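Local coordinates for protein MAR1 Ribonuclease (Caenorhabditis elegans, PDB 2B34) that is of unproven function but probably acts as a hydrolase of the isochorismatase family, possibly a ribonuclease, at residues E110-V115 with H141-F146; I37-R42 with V132-S137; P80-T85 with I91-D96; T118-L123 with F148-Q153. All coordinates share one frame; numbering follows the deposited sequence.

Contact 1. Residues E110-V115 with H141-F146; sequences EAHVCV and HTDRHF
His112 and Asp143 lie flat against each other, and their stack forms the centre of this contact. The planes of the imidazole and the carboxylate are only 17° apart. Asp143 CB sits over the middle of the ring, 3.6 Å from its centroid in a CH-pi contact, and the carboxylate continues along the same face toward the NE2 end. Asp143 OD2 comes within 3.3 Å of His112 NE2, but it stands above the ring plane, at a poor angle for a hydrogen bond. Val113 CG2 covers the opposite face, 3.5 Å above the plane, so the ring is sandwiched. With chi1 at 66°, CG of His112 is tucked between backbone N and carbonyl carbon, which turns a ring face to the helix. Bonds at the rim fix the ring's rotation: ND1 to Ser138 OG and NE2 to Glu162 of the second subunit. Asp143 OD1 likewise crosses the interface, to Thr160 of that subunit. Beside the stack, Ala111 CB rests 4.3 Å from Arg144 CA; the small methyl suits this close backbone approach. Arg144 turns the other way, its long chain extended toward the carbonyl oxygens of Val136 and Val133. The type I turn from Glu110 to Val113 is cinched at Glu110 O, which accepts both Val113 N and Val115 N. Val113 occupies the N-cap position of the helix that carries Cys114. A cysteine at the start of the helix after this sheet strand is the nucleophile's position in the cysteine-hydrolase members of the isochorismatase family, so Cys114 may play that role, although here it is tied in a disulfide to Cys20.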
# COMPACT_ATOMS: atom_id res chain seq x y z
N GLU A 110 20.83 3.72 5.49
CA GLU A 110 20.49 2.37 5.12
C GLU A 110 19.09 2.10 5.67
O GLU A 110 18.91 1.41 6.68
CB GLU A 110 21.57 1.34 5.52
CG GLU A 110 22.07 1.42 6.95
CD GLU A 110 23.25 0.54 7.23
OE1 GLU A 110 24.02 0.25 6.29
OE2 GLU A 110 23.43 0.13 8.41
N ALA A 111 18.11 2.70 4.99
CA ALA A 111 16.69 2.49 5.26
C ALA A 111 16.37 1.00 5.27
O ALA A 111 15.57 0.54 6.08
CB ALA A 111 15.84 3.21 4.21
N HIS A 112 17.01 0.25 4.38
CA HIS A 112 16.77 -1.18 4.20
C HIS A 112 17.77 -2.04 4.97
O HIS A 112 17.76 -3.27 4.84
CB HIS A 112 16.82 -1.52 2.72
CG HIS A 112 18.17 -1.33 2.10
ND1 HIS A 112 18.80 -0.11 2.05
CD2 HIS A 112 19.02 -2.22 1.54
CE1 HIS A 112 19.98 -0.25 1.46
NE2 HIS A 112 20.13 -1.52 1.14
N VAL A 113 18.64 -1.40 5.75
CA VAL A 113 19.64 -2.13 6.55
C VAL A 113 19.57 -1.72 8.04
O VAL A 113 18.79 -2.33 8.77
CB VAL A 113 21.08 -2.04 5.95
CG1 VAL A 113 22.01 -3.02 6.64
CG2 VAL A 113 21.06 -2.32 4.45
N CYS A 114 20.33 -0.71 8.48
CA CYS A 114 20.29 -0.24 9.88
C CYS A 114 18.88 0.10 10.33
O CYS A 114 18.44 -0.37 11.37
CB CYS A 114 21.18 1.00 10.15
SG CYS A 114 21.01 1.76 11.85
N VAL A 115 18.19 0.92 9.54
CA VAL A 115 16.88 1.45 9.92
C VAL A 115 15.86 0.32 9.99
O VAL A 115 15.08 0.25 10.93
CB VAL A 115 16.41 2.59 8.97
CG1 VAL A 115 15.06 3.14 9.42
CG2 VAL A 115 17.44 3.71 8.92
N HIS A 141 17.07 4.00 -4.73
CA HIS A 141 15.65 4.35 -4.59
C HIS A 141 14.76 3.13 -4.31
O HIS A 141 13.84 3.21 -3.50
CB HIS A 141 15.13 5.05 -5.84
CG HIS A 141 15.69 6.42 -6.06
ND1 HIS A 141 16.31 6.80 -7.23
CD2 HIS A 141 15.71 7.52 -5.26
CE1 HIS A 141 16.69 8.06 -7.14
NE2 HIS A 141 16.34 8.52 -5.96
N THR A 142 15.04 2.03 -5.00
CA THR A 142 14.26 0.79 -4.86
C THR A 142 14.40 0.22 -3.45
O THR A 142 13.41 -0.20 -2.84
CB THR A 142 14.66 -0.25 -5.94
OG1 THR A 142 14.46 0.32 -7.24
CG2 THR A 142 13.82 -1.52 -5.82
N ASP A 143 15.63 0.21 -2.94
CA ASP A 143 15.92 -0.24 -1.58
C ASP A 143 15.13 0.56 -0.53
O ASP A 143 14.53 -0.02 0.37
CB ASP A 143 17.43 -0.16 -1.29
CG ASP A 143 18.19 -1.36 -1.85
OD1 ASP A 143 17.56 -2.41 -2.10
OD2 ASP A 143 19.42 -1.24 -2.05
N ARG A 144 15.15 1.89 -0.67
CA ARG A 144 14.43 2.81 0.21
C ARG A 144 12.92 2.60 0.13
O ARG A 144 12.24 2.52 1.16
CB ARG A 144 14.78 4.26 -0.17
CG ARG A 144 14.21 5.33 0.78
CD ARG A 144 14.35 6.72 0.18
NE ARG A 144 13.84 7.76 1.08
CZ ARG A 144 13.52 8.99 0.71
NH1 ARG A 144 13.62 9.37 -0.56
NH2 ARG A 144 13.06 9.85 1.62
N HIS A 145 12.41 2.52 -1.10
CA HIS A 145 10.98 2.34 -1.35
C HIS A 145 10.43 1.12 -0.62
O HIS A 145 9.44 1.21 0.10
CB HIS A 145 10.72 2.21 -2.86
CG HIS A 145 9.26 2.25 -3.24
ND1 HIS A 145 8.52 1.11 -3.44
CD2 HIS A 145 8.43 3.29 -3.47
CE1 HIS A 145 7.28 1.45 -3.76
NE2 HIS A 145 7.20 2.77 -3.79
N PHE A 146 11.09 -0.02 -0.81
CA PHE A 146 10.63 -1.25 -0.20
C PHE A 146 11.02 -1.40 1.26
O PHE A 146 10.40 -2.17 1.98
CB PHE A 146 11.05 -2.46 -1.05
CG PHE A 146 10.24 -2.60 -2.30
CD1 PHE A 146 9.02 -3.29 -2.29
CD2 PHE A 146 10.67 -2.02 -3.49
CE1 PHE A 146 8.25 -3.40 -3.44
CE2 PHE A 146 9.90 -2.13 -4.66
CZ PHE A 146 8.69 -2.82 -4.63

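Contact 2. Residues I37-R42 with V132-S137; sequences ITTSRR and VVDAVS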
# COMPACT_ATOMS: atom_id res chain seq x y z
N ILE A 37 19.74 15.18 5.98
CA ILE A 37 20.51 15.85 7.04
C ILE A 37 19.74 17.06 7.58
O ILE A 37 19.55 17.19 8.79
CB ILE A 37 21.92 16.29 6.56
CG1 ILE A 37 22.81 15.07 6.24
CG2 ILE A 37 22.59 17.26 7.56
CD1 ILE A 37 22.90 14.00 7.35
N THR A 38 19.28 17.92 6.67
CA THR A 38 18.47 19.08 7.05
C THR A 38 17.25 18.66 7.88
O THR A 38 16.97 19.25 8.92
CB THR A 38 18.00 19.89 5.81
OG1 THR A 38 19.15 20.40 5.13
CG2 THR A 38 17.12 21.06 6.21
N THR A 39 16.56 17.62 7.42
CA THR A 39 15.34 17.16 8.08
C THR A 39 15.65 16.42 9.39
O THR A 39 14.94 16.60 10.38
CB THR A 39 14.48 16.31 7.12
OG1 THR A 39 14.23 17.07 5.94
CG2 THR A 39 13.15 15.95 7.76
N SER A 40 16.70 15.60 9.40
CA SER A 40 17.16 14.96 10.64
C SER A 40 17.55 16.01 11.69
O SER A 40 17.30 15.81 12.88
CB SER A 40 18.31 13.98 10.39
OG SER A 40 17.90 12.90 9.56
N ARG A 41 18.15 17.11 11.25
CA ARG A 41 18.49 18.22 12.17
C ARG A 41 17.25 18.84 12.81
O ARG A 41 17.28 19.26 13.97
CB ARG A 41 19.36 19.27 11.46
CG ARG A 41 19.76 20.51 12.31
CD ARG A 41 20.55 20.17 13.59
NE ARG A 41 20.62 21.33 14.47
CZ ARG A 41 21.59 22.25 14.44
NH1 ARG A 41 22.59 22.14 13.58
NH2 ARG A 41 21.56 23.28 15.27
N ARG A 42 16.14 18.89 12.06
CA ARG A 42 14.86 19.39 12.59
C ARG A 42 14.35 18.55 13.76
O ARG A 42 13.87 19.10 14.76
CB ARG A 42 13.79 19.45 11.49
CG ARG A 42 14.03 20.54 10.48
CD ARG A 42 13.06 20.44 9.31
NE ARG A 42 13.28 21.51 8.34
CZ ARG A 42 12.32 22.06 7.59
NH1 ARG A 42 11.06 21.64 7.70
NH2 ARG A 42 12.62 23.03 6.75
N VAL A 132 10.55 8.32 10.25
CA VAL A 132 10.45 9.62 9.60
C VAL A 132 10.97 9.50 8.17
O VAL A 132 12.18 9.57 7.93
CB VAL A 132 11.25 10.70 10.37
CG1 VAL A 132 10.92 12.08 9.83
CG2 VAL A 132 10.94 10.63 11.86
N VAL A 133 10.04 9.31 7.23
CA VAL A 133 10.39 8.96 5.85
C VAL A 133 11.18 10.03 5.10
O VAL A 133 11.98 9.71 4.21
CB VAL A 133 9.13 8.53 5.03
CG1 VAL A 133 8.48 7.29 5.62
CG2 VAL A 133 8.11 9.68 4.92
N ASP A 134 10.98 11.30 5.46
CA ASP A 134 11.73 12.39 4.84
C ASP A 134 13.10 12.65 5.50
O ASP A 134 13.80 13.61 5.17
CB ASP A 134 10.89 13.68 4.73
CG ASP A 134 10.23 14.10 6.04
OD1 ASP A 134 10.17 13.31 7.00
OD2 ASP A 134 9.74 15.24 6.09
N ALA A 135 13.47 11.76 6.42
CA ALA A 135 14.76 11.81 7.10
C ALA A 135 15.44 10.43 7.04
O ALA A 135 16.43 10.19 7.74
CB ALA A 135 14.58 12.27 8.54
N VAL A 136 14.89 9.55 6.20
CA VAL A 136 15.39 8.18 6.03
C VAL A 136 15.58 7.88 4.54
O VAL A 136 14.70 8.16 3.72
CB VAL A 136 14.43 7.14 6.68
CG1 VAL A 136 14.79 5.71 6.28
CG2 VAL A 136 14.44 7.27 8.20
N SER A 137 16.75 7.34 4.18
CA SER A 137 17.07 7.07 2.78
C SER A 137 18.09 5.93 2.59
O SER A 137 18.62 5.40 3.57
CB SER A 137 17.56 8.34 2.09
OG SER A 137 17.57 8.18 0.68
O HOH W 1 13.83 15.99 3.64
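Thr39 packs CB and its methyl on the bend at Asp134 and Ala135, and its hydroxyl reaches the bend through a water. CB lies 3.4 Å from Asp134 O, and the methyl CG2, anti to the backbone N, is directed over the bend. There it touches the carboxylate of Asp134, 3.9 Å from OD2, and also reaches to 4.0 Å from Ala135 CB. The hydroxyl goes to its own helix, where OG1 bonds to Glu35 O, and to a water 2.6 Å away. That water lies 2.8 Å from Asp134 O, to which it can donate, and so bridges helix and bend where no direct hydrogen bond spans them. Threonine thus supplies a methyl for packing and a hydroxyl for the buried polar side. One residue on, Ser40 OG lies 3.5 Å from Ala135 CB while bonded back to Ile36 O; the short side chains of Ser40 and Ala135 let Ser40 CA and Ala135 CA come within 5.3 Å. Asp134 has its own partner in Ser161, and Ala135 N closes a type I turn onto Val132 O. Helix 33-49 therefore covers one face of the interrupted strand 128-137, while Phe148 of helix 141-154 packs on its other side, the layering of an alpha/beta/alpha sandwich.

Contact 3. Residues P80-T85 with I91-D96; sequences PIFDKT and IPPTED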
# COMPACT_ATOMS: atom_id res chain seq x y z
N PRO A 80 24.16 10.36 24.29
CA PRO A 80 25.08 9.26 24.03
C PRO A 80 25.30 9.03 22.53
O PRO A 80 24.36 9.17 21.74
CB PRO A 80 24.35 8.04 24.64
CG PRO A 80 23.28 8.60 25.50
CD PRO A 80 22.89 9.89 24.86
N ILE A 81 26.53 8.69 22.17
CA ILE A 81 26.87 8.29 20.81
C ILE A 81 27.64 6.98 20.90
O ILE A 81 28.76 6.95 21.43
CB ILE A 81 27.72 9.35 20.07
CG1 ILE A 81 26.94 10.66 19.90
CG2 ILE A 81 28.19 8.81 18.71
CD1 ILE A 81 27.80 11.87 19.52
N PHE A 82 27.04 5.91 20.38
CA PHE A 82 27.64 4.58 20.46
C PHE A 82 28.13 4.10 19.10
O PHE A 82 27.47 4.31 18.08
CB PHE A 82 26.64 3.57 21.03
CG PHE A 82 26.08 3.95 22.38
CD1 PHE A 82 26.93 4.14 23.47
CD2 PHE A 82 24.71 4.09 22.56
CE1 PHE A 82 26.41 4.48 24.73
CE2 PHE A 82 24.18 4.43 23.81
CZ PHE A 82 25.04 4.63 24.89
N ASP A 83 29.28 3.44 19.08
CA ASP A 83 29.76 2.79 17.87
C ASP A 83 29.28 1.33 17.83
O ASP A 83 28.99 0.73 18.87
CB ASP A 83 31.29 2.88 17.74
CG ASP A 83 32.02 2.12 18.83
OD1 ASP A 83 31.82 2.41 20.02
OD2 ASP A 83 32.82 1.22 18.48
N LYS A 84 29.20 0.78 16.62
CA LYS A 84 28.72 -0.59 16.43
C LYS A 84 29.16 -1.14 15.08
O LYS A 84 29.52 -0.39 14.17
CB LYS A 84 27.18 -0.65 16.54
CG LYS A 84 26.43 0.23 15.53
CD LYS A 84 24.93 -0.07 15.54
CE LYS A 84 24.17 0.74 14.48
NZ LYS A 84 24.57 0.39 13.09
N THR A 85 29.13 -2.47 14.97
CA THR A 85 29.33 -3.17 13.70
C THR A 85 28.06 -3.91 13.29
O THR A 85 27.83 -4.14 12.11
CB THR A 85 30.51 -4.16 13.78
OG1 THR A 85 30.40 -4.93 14.99
CG2 THR A 85 31.84 -3.41 13.77
N ILE A 91 21.61 -2.25 20.66
CA ILE A 91 22.78 -2.82 21.30
C ILE A 91 22.64 -2.63 22.81
O ILE A 91 21.88 -1.76 23.25
CB ILE A 91 24.09 -2.18 20.76
CG1 ILE A 91 24.01 -0.64 20.81
CG2 ILE A 91 24.38 -2.68 19.34
CD1 ILE A 91 25.29 0.08 20.41
N PRO A 92 23.35 -3.45 23.62
CA PRO A 92 23.26 -3.35 25.09
C PRO A 92 23.19 -1.92 25.69
O PRO A 92 22.32 -1.69 26.54
CB PRO A 92 24.49 -4.12 25.57
CG PRO A 92 24.64 -5.19 24.54
CD PRO A 92 24.25 -4.55 23.22
N PRO A 93 24.07 -0.99 25.27
CA PRO A 93 24.02 0.39 25.79
C PRO A 93 22.69 1.15 25.59
O PRO A 93 22.47 2.17 26.25
CB PRO A 93 25.12 1.10 25.01
CG PRO A 93 26.07 0.03 24.65
CD PRO A 93 25.20 -1.14 24.33
N THR A 94 21.83 0.68 24.69
CA THR A 94 20.56 1.36 24.42
C THR A 94 19.39 0.77 25.21
O THR A 94 18.28 1.31 25.17
CB THR A 94 20.20 1.36 22.91
OG1 THR A 94 20.00 0.02 22.45
CG2 THR A 94 21.29 2.03 22.08
N GLU A 95 19.64 -0.32 25.92
CA GLU A 95 18.58 -1.05 26.62
C GLU A 95 17.87 -0.23 27.71
O GLU A 95 16.64 -0.19 27.75
CB GLU A 95 19.10 -2.40 27.16
CG GLU A 95 19.45 -3.39 26.04
CD GLU A 95 20.07 -4.69 26.52
OE1 GLU A 95 20.29 -4.85 27.75
OE2 GLU A 95 20.35 -5.57 25.67
N ASP A 96 18.64 0.44 28.56
CA ASP A 96 18.09 1.27 29.64
C ASP A 96 17.21 2.42 29.14
O ASP A 96 16.20 2.74 29.76
CB ASP A 96 19.20 1.80 30.55
CG ASP A 96 19.68 0.78 31.58
OD1 ASP A 96 19.05 -0.30 31.71
OD2 ASP A 96 20.69 1.05 32.26
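The backbones of Phe82 and Pro93 pass with their CA atoms 7.7 Å apart, leaving room for a layer of side chains between strand 81-84 and the turn that leads into helix 95-98. This is the start of a beta-alpha-beta crossover: strand 81-84 is the edge of the parallel sheet within the chain, and the connection leads on to strand 103-109 on the far side of strands 54-59 and 15-20. Phe82 supplies the flat surface. Pro93 CB sits over the centre of its ring, 3.5 Å from the centroid and 10° off the normal, a CH-pi contact that suits a compact proline. The methyl CG2 of Thr94 approaches the same ring obliquely, 4.0 Å from Phe82 CD2. At the root of the phenylalanine, the extended chain of Ile91 (chi2 175°) brings its terminal CD1 to 3.8 Å from Phe82 CB. That methyl also lies near Lys84 CB, whose aliphatic base faces the turn while its amine goes off to a salt bridge with Asp21. Pro92 and Pro93 fit here because, ahead of the regular helical bonding, a missing N-H costs little. The turn is fastened at Ile91 O, which accepts the amide of Thr94 at 2.8 Å from Thr94 N; it also takes the hydroxyl, Thr94 OG1 lying 2.7 Å away in the carbonyl plane, on a lone pair.

Contact 4. Residues T118-L123 with F148-Q153; sequences TTYDLL and FKQMEQ
Thr119 and Met151 form the apolar half of this helix-helix contact, whereas Tyr120 and Gln150 meet largely through water. On the apolar side the CA atoms of Thr119 and Met151 are 6.9 Å apart, and the two side chains cross at about a right angle. Thr119 CG2 rests 4.1 Å from Met151 CG. With chi1 at -68°, Thr119 keeps OG1 beside its backbone N, bonded to Val115 O one helical turn back, and so presents its methyl across the gap. Beneath them lies the sheet: Thr119 packs on Leu106 and Val129, and Met151, a flexible apolar chain, extends over Val131.

Away from the sheet the helices are bridged more loosely. The tyrosine ring spans the gap with its hydroxyl leading, ring and amide planes 70° apart, and Tyr120 OH touches Gln150 CB at 3.6 Å. No hydrogen bond joins the two residues directly. One water lies in the ring plane, 2.6 Å from Tyr120 OH, and donates to Gln150 OE1. A second, 3.0 Å from Tyr120 OH, donates to the backbone at Gln150 O, 2.7 Å away. Gln150 NE2 also bonds to Phe146 O. The phenol is thus gripped through two waters, which suggests that polar, water-mediated contacts rather than close packing join the helices here, next to the second subunit, whose Thr159 Gln150 OE1 also reaches.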
# COMPACT_ATOMS: atom_id res chain seq x y z
N THR A 118 16.95 -2.14 12.88
CA THR A 118 16.62 -1.45 14.13
C THR A 118 15.12 -1.51 14.37
O THR A 118 14.67 -1.88 15.46
CB THR A 118 17.11 0.02 14.14
OG1 THR A 118 18.54 0.04 13.99
CG2 THR A 118 16.74 0.72 15.44
N THR A 119 14.35 -1.16 13.34
CA THR A 119 12.88 -1.18 13.36
C THR A 119 12.33 -2.54 13.83
O THR A 119 11.50 -2.59 14.73
CB THR A 119 12.29 -0.80 11.97
OG1 THR A 119 12.56 0.59 11.71
CG2 THR A 119 10.78 -1.03 11.91
N TYR A 120 12.82 -3.62 13.22
CA TYR A 120 12.41 -4.98 13.60
C TYR A 120 12.74 -5.31 15.05
O TYR A 120 11.90 -5.85 15.78
CB TYR A 120 13.07 -6.03 12.70
CG TYR A 120 12.52 -6.17 11.29
CD1 TYR A 120 11.32 -5.56 10.91
CD2 TYR A 120 13.20 -6.95 10.35
CE1 TYR A 120 10.83 -5.71 9.60
CE2 TYR A 120 12.72 -7.11 9.06
CZ TYR A 120 11.53 -6.49 8.69
OH TYR A 120 11.06 -6.66 7.41
N ASP A 121 13.97 -5.00 15.45
CA ASP A 121 14.42 -5.22 16.83
C ASP A 121 13.58 -4.43 17.84
O ASP A 121 13.23 -4.95 18.89
CB ASP A 121 15.90 -4.84 16.98
CG ASP A 121 16.84 -5.94 16.54
OD1 ASP A 121 16.38 -7.00 16.06
OD2 ASP A 121 18.07 -5.75 16.67
N LEU A 122 13.27 -3.18 17.50
CA LEU A 122 12.44 -2.33 18.35
C LEU A 122 11.02 -2.88 18.48
O LEU A 122 10.48 -2.94 19.58
CB LEU A 122 12.39 -0.90 17.80
CG LEU A 122 13.63 -0.02 17.94
CD1 LEU A 122 13.46 1.26 17.15
CD2 LEU A 122 13.93 0.28 19.40
N LEU A 123 10.44 -3.28 17.35
CA LEU A 123 9.09 -3.85 17.34
C LEU A 123 9.00 -5.16 18.13
O LEU A 123 7.99 -5.42 18.79
CB LEU A 123 8.59 -4.05 15.90
CG LEU A 123 8.29 -2.79 15.08
CD1 LEU A 123 8.08 -3.16 13.62
CD2 LEU A 123 7.10 -2.02 15.63
N PHE A 148 10.48 0.98 3.38
CA PHE A 148 9.28 1.55 4.00
C PHE A 148 8.14 0.53 4.00
O PHE A 148 7.41 0.42 4.99
CB PHE A 148 8.86 2.84 3.29
CG PHE A 148 9.85 3.98 3.41
CD1 PHE A 148 10.58 4.18 4.58
CD2 PHE A 148 10.02 4.87 2.35
CE1 PHE A 148 11.49 5.24 4.69
CE2 PHE A 148 10.92 5.94 2.45
CZ PHE A 148 11.66 6.13 3.63
N LYS A 149 7.99 -0.20 2.90
CA LYS A 149 6.99 -1.25 2.77
C LYS A 149 7.17 -2.36 3.81
O LYS A 149 6.21 -2.76 4.46
CB LYS A 149 7.01 -1.85 1.36
CG LYS A 149 6.72 -0.85 0.24
CD LYS A 149 6.18 -1.54 -1.01
CE LYS A 149 4.64 -1.52 -1.06
NZ LYS A 149 3.97 -2.22 0.10
N GLN A 150 8.41 -2.83 3.96
CA GLN A 150 8.73 -3.87 4.95
C GLN A 150 8.51 -3.37 6.37
O GLN A 150 8.03 -4.11 7.23
CB GLN A 150 10.18 -4.35 4.80
CG GLN A 150 10.48 -4.99 3.46
CD GLN A 150 11.97 -5.18 3.22
OE1 GLN A 150 12.57 -6.12 3.74
NE2 GLN A 150 12.56 -4.31 2.42
N MET A 151 8.88 -2.11 6.61
CA MET A 151 8.68 -1.49 7.92
C MET A 151 7.20 -1.45 8.30
O MET A 151 6.84 -1.83 9.41
CB MET A 151 9.28 -0.08 7.95
CG MET A 151 10.79 -0.04 7.94
SD MET A 151 11.39 1.63 7.60
CE MET A 151 13.01 1.29 6.94
N GLU A 152 6.35 -1.01 7.37
CA GLU A 152 4.92 -0.92 7.65
C GLU A 152 4.23 -2.28 7.72
O GLU A 152 3.26 -2.44 8.46
CB GLU A 152 4.20 0.04 6.68
CG GLU A 152 3.66 -0.59 5.41
CD GLU A 152 2.97 0.41 4.52
OE1 GLU A 152 2.26 1.30 5.05
OE2 GLU A 152 3.15 0.33 3.28
N GLN A 153 4.72 -3.26 6.95
CA GLN A 153 4.25 -4.65 7.05
C GLN A 153 4.45 -5.18 8.47
O GLN A 153 3.59 -5.89 9.00
CB GLN A 153 4.96 -5.56 6.04
CG GLN A 153 4.49 -5.43 4.59
CD GLN A 153 5.20 -6.41 3.65
OE1 GLN A 153 6.31 -6.14 3.16
NE2 GLN A 153 4.56 -7.54 3.38
O HOH W 2 12.49 -7.81 5.63
O HOH W 3 8.05 -6.78 7.07

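Overall arrangement
From the N terminus, helix 33-49 supplies the first half of contact 2, which closes only at strand 128-137. Within that long loop contact 3 opens and shuts, a local closure at the sheet edge formed by strand 81-84. Contacts 1 and 4 start later, at residues 110-115 and 118-123, before contact 2 has closed; they end in that order on helix 141-154, so they cross each other and both cross contact 2. Together they bind helices 114-124 and 141-154 at two levels. Contacts 1 and 4 both abut contact 2 at the bend of strand 128-137, through helix 141-154. Contact 3 touches contact 1 where Lys84 NZ nears Cys114 SG.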